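Side-chain contacts in sulfate transporter/antisigma-factor antagonist STAS (Planctomyces limnophilus, PDB 3T6O), which probably acts as an anti-sigma factor antagonist, a regulator of sigma-factor-dependent transcription: residues I7-E12 and A36-A41; S64-L69 and Q98-D103. All coordinates share one frame; numbering follows the deposited sequence. Where two conformers were deposited one is given.

Both contacts lie within one STAS domain and follow one another along the chain, the first closing before the second opens. Contact 1 sets the edge strand 8-12 and the residue before it against helix 29-41; contact 2 sets helix 63-76 against the loop that follows helix 91-97. Their centres are about 18 Å apart, on opposite sides of the chain's centre. The two helices themselves touch: F39 packs on L68 and L69, while A36 and L40 meet L68. Helix 63-76 is thus shared: L68 and L69 face helix 29-41, while I66 faces the 98-103 loop, where other subunits of the assembly also pack.

Contact 1: I7-E12 and A36-A41; sequences IRVTHE and ASTFLA
I7 lays its ethyl branch over one turn of helix 29-41, with CG1 against the methyl of T38 and CD1 reaching on to the backbone of F39. CG1 of I7 is 3.8 Å from CG2 of T38. The terminal CD1 comes closer still to the helix, 3.6 Å from CA of F39, and also lies 3.8 Å from CB of that residue. Relative to the phenyl group this methyl sits at the edge, near the ring plane, so it meets the root of the aromatic side chain instead of covering a face. A chi1 of 49° tucks CG1 of I7 over its own main chain, flanked by N and C, and an extended second torsion carries CD1 onward to the helix.

Two residues along, V9 adds a smaller overlap, its CG2 standing 3.9 Å from CG2 of T38. The threonine methyl is thus shared by I7 and V9, each running past T38 in the direction opposite to that of the threonine side chain. With OG1 of T38 beside the backbone N (chi1 -59°), CG2 is left anti to that nitrogen and faces I7 and V9; OG1 is hydrogen-bonded to OD2 of D6, the residue before I7. F39 in turn packs on L68 and L69 of helix 63-76, and V9 also touches A42, beyond the end of the helix.

No hydrogen bond joins the two segments. T38 divides its roles, giving its methyl to I7 and V9 and its OG1 to D6, so the start of the edge strand meets this helix through van der Waals packing, with the polar T38-D6 bond beside it.

Contact 2: S64-L69 and Q98-D103; sequences SFIELL and QVTHID
I66 and T100 point at each other tip to tip, the delta methyl of the isoleucine meeting the methyl of the threonine. CD1 of I66 lies 4.1 Å from CG2 of T100, a loose van der Waals approach. In I66 the CG1 branch stands beside the backbone N (chi1 -67°) and continues extended through chi2, which sends CD1 out from helix 63-76 toward the loop. T100 answers with CG2, its OG1 being turned anti to the backbone N (chi1 -168°).

The other branch of I66 serves a second partner. Its CG2 faces CG2 of I102 at 4.3 Å, so the two methyl-bearing arms of one isoleucine are divided between two residues of the loop. I102 begins a short 3-10 segment and also packs on V70 and W73, farther along helix 63-76. All three touching residues are buried, and no hydrogen bond crosses between the segments.

Neighbouring subunits pack against the same three residues. I66 packs on H101 of a second subunit and on V99 of a third; T100 likewise meets V99 of the third subunit, and I102 meets V105 of the second. Here a helix of the STAS alpha/beta fold packs against the loop leading from helix 91-97 toward the edge strand 108-109, at a place where two other subunits of this assembly also pack.

Contact 1: I7-E12 and A36-A41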
# COMPACT_ATOMS: atom_id res chain seq x y z
N ILE A 7 4.25 3.76 23.01
CA ILE A 7 2.88 3.65 23.48
C ILE A 7 2.93 2.90 24.80
O ILE A 7 3.91 2.28 25.11
CB ILE A 7 1.95 2.89 22.49
CG1 ILE A 7 2.59 1.58 22.05
CG2 ILE A 7 1.55 3.80 21.32
CD1 ILE A 7 1.64 0.65 21.31
N ARG A 8 1.86 2.98 25.57
CA ARG A 8 1.73 2.07 26.71
C ARG A 8 0.58 1.11 26.48
O ARG A 8 -0.47 1.44 25.93
CB ARG A 8 1.63 2.78 28.05
CG ARG A 8 0.80 4.03 28.10
CD ARG A 8 0.40 4.35 29.57
NE ARG A 8 -0.74 5.26 29.66
CZ ARG A 8 -1.97 4.86 29.97
NH1 ARG A 8 -2.97 5.73 30.02
NH2 ARG A 8 -2.17 3.57 30.22
N VAL A 9 0.83 -0.14 26.81
CA VAL A 9 -0.12 -1.21 26.53
C VAL A 9 -0.60 -1.71 27.89
O VAL A 9 0.19 -2.12 28.70
CB VAL A 9 0.52 -2.36 25.73
CG1 VAL A 9 -0.47 -3.51 25.54
CG2 VAL A 9 1.08 -1.87 24.31
N THR A 10 -1.91 -1.66 28.13
CA THR A 10 -2.47 -2.18 29.40
C THR A 10 -3.57 -3.20 29.10
O THR A 10 -4.11 -3.26 27.98
CB THR A 10 -3.03 -1.05 30.25
OG1 THR A 10 -3.84 -0.22 29.42
CG2 THR A 10 -1.91 -0.17 30.93
N HIS A 11 -3.80 -4.09 30.04
CA HIS A 11 -4.85 -5.06 29.93
C HIS A 11 -5.92 -4.68 30.91
O HIS A 11 -5.68 -4.68 32.10
CB HIS A 11 -4.30 -6.42 30.29
CG HIS A 11 -3.38 -6.98 29.26
ND1 HIS A 11 -3.81 -7.35 28.01
CD2 HIS A 11 -2.05 -7.21 29.28
CE1 HIS A 11 -2.78 -7.78 27.30
NE2 HIS A 11 -1.71 -7.73 28.06
N GLU A 12 -7.10 -4.36 30.41
CA GLU A 12 -8.18 -3.88 31.24
C GLU A 12 -9.44 -4.59 30.80
O GLU A 12 -9.86 -4.48 29.66
CB GLU A 12 -8.29 -2.35 31.08
CG GLU A 12 -6.99 -1.62 31.39
CD GLU A 12 -7.14 -0.08 31.36
OE1 GLU A 12 -8.16 0.43 31.89
OE2 GLU A 12 -6.22 0.60 30.85
N ALA A 36 5.51 1.19 16.16
CA ALA A 36 4.92 0.13 15.32
C ALA A 36 5.13 -1.23 15.91
O ALA A 36 4.19 -2.03 16.00
CB ALA A 36 5.49 0.17 13.89
N SER A 37 6.35 -1.46 16.37
CA SER A 37 6.74 -2.74 16.93
C SER A 37 5.99 -3.14 18.22
O SER A 37 5.45 -4.25 18.33
CB SER A 37 8.26 -2.73 17.13
OG SER A 37 8.66 -3.87 17.81
N THR A 38 5.90 -2.24 19.17
CA THR A 38 5.13 -2.49 20.38
C THR A 38 3.65 -2.66 20.03
O THR A 38 3.00 -3.57 20.51
CB THR A 38 5.38 -1.34 21.41
OG1 THR A 38 6.78 -1.32 21.67
CG2 THR A 38 4.68 -1.55 22.73
N PHE A 39 3.13 -1.81 19.15
CA PHE A 39 1.77 -1.88 18.76
C PHE A 39 1.39 -3.22 18.13
O PHE A 39 0.40 -3.89 18.54
CB PHE A 39 1.46 -0.73 17.82
CG PHE A 39 0.10 -0.77 17.26
CD1 PHE A 39 -0.99 -0.39 18.04
CD2 PHE A 39 -0.13 -1.16 15.96
CE1 PHE A 39 -2.29 -0.42 17.53
CE2 PHE A 39 -1.43 -1.19 15.43
CZ PHE A 39 -2.51 -0.84 16.22
N LEU A 40 2.17 -3.63 17.13
CA LEU A 40 1.86 -4.86 16.42
C LEU A 40 2.05 -6.08 17.33
O LEU A 40 1.28 -7.02 17.27
CB LEU A 40 2.66 -4.98 15.10
CG LEU A 40 2.33 -3.96 14.00
CD1 LEU A 40 3.21 -4.19 12.81
CD2 LEU A 40 0.88 -4.06 13.57
N ALA A 41 3.03 -6.04 18.22
CA ALA A 41 3.22 -7.19 19.13
C ALA A 41 2.04 -7.30 20.11
O ALA A 41 1.69 -8.39 20.51
CB ALA A 41 4.61 -7.13 19.89

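Contact 2: S64-L69 and Q98-D103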
# COMPACT_ATOMS: atom_id res chain seq x y z
N SER A 64 -0.09 7.92 7.85
CA SER A 64 0.89 6.96 8.38
C SER A 64 0.31 6.23 9.59
O SER A 64 0.45 5.02 9.71
CB SER A 64 2.15 7.65 8.91
OG SER A 64 2.76 8.35 7.90
N PHE A 65 -0.34 6.97 10.47
CA PHE A 65 -0.91 6.38 11.65
C PHE A 65 -2.14 5.56 11.32
O PHE A 65 -2.32 4.48 11.87
CB PHE A 65 -1.23 7.43 12.67
CG PHE A 65 -1.79 6.88 13.96
CD1 PHE A 65 -1.04 6.03 14.76
CD2 PHE A 65 -3.07 7.19 14.35
CE1 PHE A 65 -1.57 5.55 15.98
CE2 PHE A 65 -3.61 6.72 15.55
CZ PHE A 65 -2.84 5.90 16.37
N ILE A 66 -2.98 6.02 10.41
CA ILE A 66 -4.15 5.24 10.04
C ILE A 66 -3.71 3.92 9.43
O ILE A 66 -4.32 2.89 9.68
CB ILE A 66 -5.09 5.99 9.07
CG1 ILE A 66 -5.74 7.18 9.79
CG2 ILE A 66 -6.22 5.06 8.59
CD1 ILE A 66 -6.74 7.93 8.89
N GLU A 67 -2.66 3.97 8.61
CA GLU A 67 -2.07 2.78 8.03
C GLU A 67 -1.60 1.78 9.11
O GLU A 67 -1.87 0.59 9.00
CB GLU A 67 -0.88 3.14 7.15
CG GLU A 67 -1.25 3.63 5.80
CD GLU A 67 -0.02 4.12 4.99
OE1 GLU A 67 1.16 3.91 5.44
OE2 GLU A 67 -0.29 4.71 3.92
N LEU A 68 -0.91 2.28 10.13
CA LEU A 68 -0.53 1.37 11.24
C LEU A 68 -1.74 0.72 11.88
O LEU A 68 -1.75 -0.48 12.13
CB LEU A 68 0.25 2.10 12.33
CG LEU A 68 0.80 1.22 13.49
CD1 LEU A 68 1.70 0.07 12.99
CD2 LEU A 68 1.57 2.12 14.43
N LEU A 69 -2.76 1.52 12.19
CA LEU A 69 -3.97 1.00 12.83
C LEU A 69 -4.61 -0.14 12.00
O LEU A 69 -5.07 -1.18 12.55
CB LEU A 69 -4.94 2.13 13.11
CG LEU A 69 -4.69 3.20 14.20
CD1 LEU A 69 -5.93 4.09 14.40
CD2 LEU A 69 -4.30 2.62 15.51
N GLN A 98 -12.86 11.09 9.26
CA GLN A 98 -13.96 11.21 8.32
C GLN A 98 -13.48 11.16 6.84
O GLN A 98 -14.31 10.97 5.96
CB GLN A 98 -14.75 12.50 8.57
CG GLN A 98 -15.68 12.43 9.78
CD GLN A 98 -16.28 13.77 10.18
OE1 GLN A 98 -17.01 13.86 11.18
NE2 GLN A 98 -15.99 14.82 9.41
N VAL A 99 -12.19 11.33 6.59
CA VAL A 99 -11.61 11.25 5.22
C VAL A 99 -11.54 9.79 4.78
O VAL A 99 -11.65 9.48 3.62
CB VAL A 99 -10.20 11.88 5.18
CG1 VAL A 99 -9.54 11.74 3.80
CG2 VAL A 99 -10.30 13.32 5.57
N THR A 100 -11.36 8.88 5.75
CA THR A 100 -11.20 7.47 5.45
C THR A 100 -12.46 6.73 5.76
O THR A 100 -13.27 7.16 6.57
CB THR A 100 -10.10 6.81 6.29
OG1 THR A 100 -9.81 5.50 5.74
CG2 THR A 100 -10.52 6.70 7.73
N HIS A 101 -12.62 5.56 5.16
CA HIS A 101 -13.87 4.86 5.36
C HIS A 101 -13.68 3.69 6.30
O HIS A 101 -14.67 3.15 6.79
CB HIS A 101 -14.38 4.39 4.02
CG HIS A 101 -14.61 5.50 3.05
ND1 HIS A 101 -15.76 6.26 3.06
CD2 HIS A 101 -13.85 5.97 2.02
CE1 HIS A 101 -15.70 7.16 2.10
NE2 HIS A 101 -14.56 7.00 1.45
N ILE A 102 -12.43 3.30 6.55
CA ILE A 102 -12.17 2.09 7.33
C ILE A 102 -12.71 2.13 8.80
O ILE A 102 -13.15 1.12 9.35
CB ILE A 102 -10.65 1.68 7.33
CG1 ILE A 102 -10.48 0.30 7.92
CG2 ILE A 102 -9.79 2.64 8.07
CD1 ILE A 102 -11.29 -0.78 7.18
N ASP A 103 -12.71 3.31 9.41
CA ASP A 103 -13.16 3.41 10.78
C ASP A 103 -14.67 3.17 10.94
O ASP A 103 -15.14 3.04 12.06
CB ASP A 103 -12.78 4.77 11.37
CG ASP A 103 -13.48 5.90 10.69
OD1 ASP A 103 -13.50 5.94 9.46
OD2 ASP A 103 -14.05 6.75 11.40